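Local coordinates for GDSL-like Lipase (Parabacteroides distasonis, PDB 3P94), which is a GDSL-like serine hydrolase of the SGNH clan, probably cleaving ester bonds in lipids, possibly as a lysophospholipase, at residues 73-78 / 113-118; 24-29 / 50-55. All coordinates share one frame; numbering follows the deposited sequence.

Contact 1: 73-78 / 113-118; sequences LKPKAV and NHIKVI
Strands 75-81 and 116-120 run as parallel neighbours in the central sheet of this flavodoxin-like fold, and here they begin their pairing, with A77 beside K116 and V78 beside V117. Three backbone bonds join them: K116 N gives to K76 O at 3.0 Å, V78 N to K116 O at 2.9 Å and I118 N to V78 O at 2.9 Å. K76 O also accepts from a water. A second water spans P75 O and H114 O, linking the two segments just ahead of the paired residues.

I115 packs on the face where V78 points, against P75 and V78. Its CG1 lies beside the backbone N (chi1 -58°), which carries CD1 to P75 CD at 3.8 Å, while the CG2 branch turns the other way and meets V78 CG1 at 3.9 Å. That same V78 CG1, wedged between its own N and carbonyl carbon, touches V117 CG2 at 4.1 Å. On the opposite face A77 CB packs against K116 CB, and I118 CD1 comes to 4.1 Å from A77 CB. The K116 chain then runs outward, and its NZ bonds T202 O near the C-terminus.

Helix 96-112 ends just before this strand in a Schellman motif with H114 at C-prime, and its A110 touches I115 and V117. V78 also rests on V70 of helix 59-71, while strand 23-29 pairs with the other edge of 75-81.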
loop_
_atom_site.group_PDB
_atom_site.type_symbol
_atom_site.label_atom_id
_atom_site.label_comp_id
_atom_site.label_asym_id
_atom_site.label_seq_id
_atom_site.Cartn_x
_atom_site.Cartn_y
_atom_site.Cartn_z
ATOM N N LEU A 73 -14.291 -7.045 -6.284
ATOM C CA LEU A 73 -14.637 -5.781 -6.946
ATOM C C LEU A 73 -14.276 -5.823 -8.441
ATOM O O LEU A 73 -14.603 -4.892 -9.169
ATOM C CB LEU A 73 -13.967 -4.577 -6.247
ATOM C CG LEU A 73 -14.368 -4.323 -4.775
ATOM C CD1 LEU A 73 -13.727 -3.066 -4.263
ATOM C CD2 LEU A 73 -15.888 -4.221 -4.591
ATOM N N LYS A 74 -13.628 -6.919 -8.897
ATOM C CA LYS A 74 -13.190 -7.152 -10.283
ATOM C C LYS A 74 -12.546 -5.879 -10.930
ATOM O O LYS A 74 -13.026 -5.416 -11.966
ATOM C CB LYS A 74 -14.377 -7.669 -11.137
ATOM C CG LYS A 74 -14.892 -9.039 -10.695
ATOM C CD LYS A 74 -16.148 -9.432 -11.460
ATOM C CE LYS A 74 -16.518 -10.876 -11.251
ATOM N NZ LYS A 74 -17.635 -11.272 -12.152
ATOM N N PRO A 75 -11.486 -5.274 -10.342
ATOM C CA PRO A 75 -10.895 -4.083 -10.974
ATOM C C PRO A 75 -9.972 -4.432 -12.132
ATOM O O PRO A 75 -9.540 -5.568 -12.252
ATOM C CB PRO A 75 -10.098 -3.453 -9.830
ATOM C CG PRO A 75 -9.641 -4.622 -9.032
ATOM C CD PRO A 75 -10.751 -5.637 -9.113
ATOM N N LYS A 76 -9.631 -3.432 -12.952
ATOM C CA LYS A 76 -8.660 -3.579 -14.038
ATOM C C LYS A 76 -7.273 -3.746 -13.418
ATOM O O LYS A 76 -6.466 -4.553 -13.886
ATOM C CB LYS A 76 -8.685 -2.349 -14.964
ATOM C CG LYS A 76 -9.960 -2.198 -15.788
ATOM C CD LYS A 76 -9.875 -0.982 -16.696
ATOM C CE LYS A 76 -11.076 -0.882 -17.595
ATOM N NZ LYS A 76 -10.846 0.074 -18.698
ATOM N N ALA A 77 -7.018 -2.997 -12.329
ATOM C CA ALA A 77 -5.739 -3.034 -11.618
ATOM C C ALA A 77 -5.894 -2.808 -10.121
ATOM O O ALA A 77 -6.910 -2.292 -9.668
ATOM C CB ALA A 77 -4.797 -1.985 -12.196
ATOM N N VAL A 78 -4.875 -3.202 -9.359
ATOM C CA VAL A 78 -4.791 -2.969 -7.921
ATOM C C VAL A 78 -3.434 -2.285 -7.654
ATOM O O VAL A 78 -2.398 -2.710 -8.180
ATOM C CB VAL A 78 -5.027 -4.236 -7.038
ATOM C CG1 VAL A 78 -4.021 -5.362 -7.350
ATOM C CG2 VAL A 78 -5.036 -3.884 -5.541
ATOM N N ASN A 113 -6.996 -13.857 -11.127
ATOM C CA ASN A 113 -8.300 -13.222 -11.274
ATOM C C ASN A 113 -8.285 -12.097 -12.331
ATOM O O ASN A 113 -9.240 -11.316 -12.422
ATOM C CB ASN A 113 -8.776 -12.716 -9.917
ATOM C CG ASN A 113 -9.226 -13.858 -9.061
ATOM O OD1 ASN A 113 -10.373 -14.303 -9.152
ATOM N ND2 ASN A 113 -8.309 -14.412 -8.285
ATOM N N HIS A 114 -7.223 -12.075 -13.163
ATOM C CA HIS A 114 -6.989 -11.185 -14.308
ATOM C C HIS A 114 -6.948 -9.703 -13.898
ATOM O O HIS A 114 -7.427 -8.831 -14.631
ATOM C CB HIS A 114 -8.020 -11.425 -15.438
ATOM C CG HIS A 114 -8.458 -12.854 -15.577
ATOM N ND1 HIS A 114 -9.732 -13.249 -15.197
ATOM C CD2 HIS A 114 -7.765 -13.946 -15.974
ATOM C CE1 HIS A 114 -9.787 -14.556 -15.412
ATOM N NE2 HIS A 114 -8.628 -15.022 -15.877
ATOM N N ILE A 115 -6.345 -9.426 -12.738
ATOM C CA ILE A 115 -6.165 -8.066 -12.223
ATOM C C ILE A 115 -4.687 -7.702 -12.372
ATOM O O ILE A 115 -3.831 -8.475 -11.941
ATOM C CB ILE A 115 -6.661 -7.945 -10.745
ATOM C CG1 ILE A 115 -8.149 -8.349 -10.606
ATOM C CG2 ILE A 115 -6.434 -6.541 -10.203
ATOM C CD1 ILE A 115 -8.599 -8.790 -9.182
ATOM N N LYS A 116 -4.391 -6.533 -12.980
ATOM C CA LYS A 116 -3.014 -6.048 -13.144
ATOM C C LYS A 116 -2.496 -5.526 -11.803
ATOM O O LYS A 116 -3.198 -4.760 -11.142
ATOM C CB LYS A 116 -2.935 -4.940 -14.214
ATOM C CG LYS A 116 -3.170 -5.437 -15.629
ATOM C CD LYS A 116 -2.923 -4.333 -16.640
ATOM C CE LYS A 116 -3.208 -4.802 -18.043
ATOM N NZ LYS A 116 -3.894 -3.747 -18.827
ATOM N N VAL A 117 -1.289 -5.936 -11.397
ATOM C CA VAL A 117 -0.725 -5.468 -10.124
ATOM C C VAL A 117 0.243 -4.310 -10.356
ATOM O O VAL A 117 1.202 -4.426 -11.126
ATOM C CB VAL A 117 -0.036 -6.593 -9.312
ATOM C CG1 VAL A 117 0.616 -6.042 -8.040
ATOM C CG2 VAL A 117 -1.030 -7.691 -8.960
ATOM N N ILE A 118 0.017 -3.223 -9.615
ATOM C CA ILE A 118 0.895 -2.067 -9.582
ATOM C C ILE A 118 1.481 -2.031 -8.169
ATOM O O ILE A 118 0.765 -1.753 -7.212
ATOM C CB ILE A 118 0.169 -0.758 -9.988
ATOM C CG1 ILE A 118 -0.257 -0.807 -11.478
ATOM C CG2 ILE A 118 1.058 0.453 -9.707
ATOM C CD1 ILE A 118 -1.349 0.190 -11.871
HETATM O O HOH W 1 -9.857 -7.515 -13.952
HETATM O O HOH W 2 -6.721 -5.819 -16.245
#

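Contact 2: 24-29 / 50-55; sequences NVVFMG and VDRGIS
V26 and V50 start a parallel pairing of strands 23-29 and 49-53, the latter outermost on this side of the flavodoxin-like sheet; strand 23-29 leads into the segment that probably carries this family's nucleophilic serine. The ladder runs from V50 N to V25 O (2.8 Å), through F27 N to V50 O (2.8 Å), to R52 N and F27 O (2.9 Å).

R52 CB sits 3.5 Å from F27 O and meets the selenomethionine methyl, M28 CE, whose chain bends at chi2 and chi3 to cross it at about a right angle. CG, beside the backbone N (chi1 -71°), touches V26 CG1 at 4.0 Å. The bend at chi2 (-65°) leans the chain back toward V50, whose CG1 lies 3.5 Å above the centre of the guanidinium plane. NE bonds N16 OD1, NH2 is also hydrogen-bonded, and NH1 gives to D51 O, which lies near the guanidinium plane; these bonds fix the group's rotation.

Beyond R52 the regular bonding breaks: G29 N, buried, lies 4.0 Å from R52 O and has no partner. D51 OD1 accepts from G53 N in an Asx turn, and I54 N reaches G29 O at 3.0 Å from above the carbonyl plane, 43° out of it.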
loop_
_atom_site.group_PDB
_atom_site.type_symbol
_atom_site.label_atom_id
_atom_site.label_comp_id
_atom_site.label_asym_id
_atom_site.label_seq_id
_atom_site.Cartn_x
_atom_site.Cartn_y
_atom_site.Cartn_z
ATOM N N ASN A 24 -12.530 0.099 -11.711
ATOM C CA ASN A 24 -11.369 0.602 -12.430
ATOM C C ASN A 24 -10.063 0.208 -11.714
ATOM O O ASN A 24 -9.424 -0.775 -12.102
ATOM C CB ASN A 24 -11.494 2.116 -12.621
ATOM C CG ASN A 24 -10.343 2.776 -13.334
ATOM O OD1 ASN A 24 -9.738 2.227 -14.244
ATOM N ND2 ASN A 24 -10.021 3.983 -12.933
ATOM N N VAL A 25 -9.668 0.965 -10.675
ATOM C CA VAL A 25 -8.441 0.721 -9.918
ATOM C C VAL A 25 -8.759 0.756 -8.436
ATOM O O VAL A 25 -9.389 1.704 -7.957
ATOM C CB VAL A 25 -7.304 1.744 -10.252
ATOM C CG1 VAL A 25 -6.050 1.466 -9.428
ATOM C CG2 VAL A 25 -6.966 1.775 -11.744
ATOM N N VAL A 26 -8.293 -0.253 -7.710
ATOM C CA VAL A 26 -8.455 -0.345 -6.278
ATOM C C VAL A 26 -7.101 -0.028 -5.627
ATOM O O VAL A 26 -6.078 -0.541 -6.071
ATOM C CB VAL A 26 -8.999 -1.743 -5.878
ATOM C CG1 VAL A 26 -8.860 -1.999 -4.369
ATOM C CG2 VAL A 26 -10.453 -1.908 -6.327
ATOM N N PHE A 27 -7.097 0.843 -4.616
ATOM C CA PHE A 27 -5.894 1.166 -3.843
ATOM C C PHE A 27 -5.943 0.346 -2.559
ATOM O O PHE A 27 -6.794 0.589 -1.693
ATOM C CB PHE A 27 -5.789 2.680 -3.543
ATOM C CG PHE A 27 -5.188 3.521 -4.654
ATOM C CD1 PHE A 27 -5.788 3.582 -5.904
ATOM C CD2 PHE A 27 -4.048 4.287 -4.431
ATOM C CE1 PHE A 27 -5.223 4.344 -6.927
ATOM C CE2 PHE A 27 -3.503 5.075 -5.441
ATOM C CZ PHE A 27 -4.100 5.108 -6.681
HETATM N N MSE A 28 -5.063 -0.656 -2.472
HETATM C CA MSE A 28 -4.935 -1.550 -1.317
HETATM C C MSE A 28 -3.779 -1.025 -0.460
HETATM O O MSE A 28 -2.684 -0.750 -0.976
HETATM C CB MSE A 28 -4.714 -3.005 -1.836
HETATM C CG MSE A 28 -4.412 -4.049 -0.773
HETATM SE SE MSE A 28 -5.700 -4.057 0.720
HETATM C CE MSE A 28 -7.296 -4.142 -0.177
ATOM N N GLY A 29 -4.038 -0.837 0.830
ATOM C CA GLY A 29 -3.002 -0.339 1.710
ATOM C C GLY A 29 -3.321 -0.237 3.184
ATOM O O GLY A 29 -4.333 -0.746 3.684
ATOM N N VAL A 50 -10.927 3.244 -6.213
ATOM C CA VAL A 50 -11.601 2.699 -5.037
ATOM C C VAL A 50 -10.572 2.661 -3.907
ATOM O O VAL A 50 -9.550 1.995 -4.039
ATOM C CB VAL A 50 -12.247 1.312 -5.310
ATOM C CG1 VAL A 50 -12.855 0.726 -4.043
ATOM C CG2 VAL A 50 -13.297 1.401 -6.405
ATOM N N ASP A 51 -10.836 3.385 -2.815
ATOM C CA ASP A 51 -9.932 3.472 -1.665
ATOM C C ASP A 51 -10.238 2.336 -0.684
ATOM O O ASP A 51 -11.330 2.268 -0.124
ATOM C CB ASP A 51 -10.076 4.869 -1.008
ATOM C CG ASP A 51 -9.429 5.071 0.357
ATOM O OD1 ASP A 51 -8.514 4.267 0.719
ATOM O OD2 ASP A 51 -9.801 6.056 1.048
ATOM N N ARG A 52 -9.273 1.436 -0.496
ATOM C CA ARG A 52 -9.435 0.307 0.415
ATOM C C ARG A 52 -8.266 0.230 1.417
ATOM O O ARG A 52 -7.890 -0.855 1.864
ATOM C CB ARG A 52 -9.631 -1.015 -0.367
ATOM C CG ARG A 52 -11.006 -1.140 -1.075
ATOM C CD ARG A 52 -12.154 -1.182 -0.062
ATOM N NE ARG A 52 -13.491 -1.233 -0.654
ATOM C CZ ARG A 52 -14.255 -0.169 -0.878
ATOM N NH1 ARG A 52 -13.811 1.048 -0.602
ATOM N NH2 ARG A 52 -15.466 -0.312 -1.394
ATOM N N GLY A 53 -7.749 1.397 1.814
ATOM C CA GLY A 53 -6.695 1.485 2.821
ATOM C C GLY A 53 -7.262 1.334 4.221
ATOM O O GLY A 53 -8.362 1.820 4.485
ATOM N N ILE A 54 -6.565 0.612 5.111
ATOM C CA ILE A 54 -7.004 0.446 6.511
ATOM C C ILE A 54 -5.819 0.684 7.438
ATOM O O ILE A 54 -4.839 -0.077 7.399
ATOM C CB ILE A 54 -7.691 -0.915 6.822
ATOM C CG1 ILE A 54 -9.008 -1.080 6.027
ATOM C CG2 ILE A 54 -7.995 -1.017 8.342
ATOM C CD1 ILE A 54 -9.778 -2.405 6.269
ATOM N N SER A 55 -5.935 1.715 8.307
ATOM C CA SER A 55 -4.898 2.073 9.268
ATOM C C SER A 55 -4.396 0.879 10.087
ATOM O O SER A 55 -5.197 0.058 10.519
ATOM C CB SER A 55 -5.406 3.144 10.222
ATOM O OG SER A 55 -5.623 4.349 9.510
#

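Strand 23-29 of contact 2 also pairs with strand 75-81 of contact 1, so four successive strands of one parallel sheet are joined here, in the order 49-53, 23-29, 75-81, 116-120. K76 N probably bonds N24 O at 2.8 Å, and V26 N probably bonds A77 O at 3.1 Å. Both contacts are largely buried, but contact 1 lies farther from the centre of the chain, at the start of its strands, where waters and exposed lysines join aliphatic packing. Contact 2 lies deeper and reaches the sheet's outer strand; there a buried arginine held by several polar partners carries much of the contact, whereas in contact 1 an isoleucine does so through aliphatic packing.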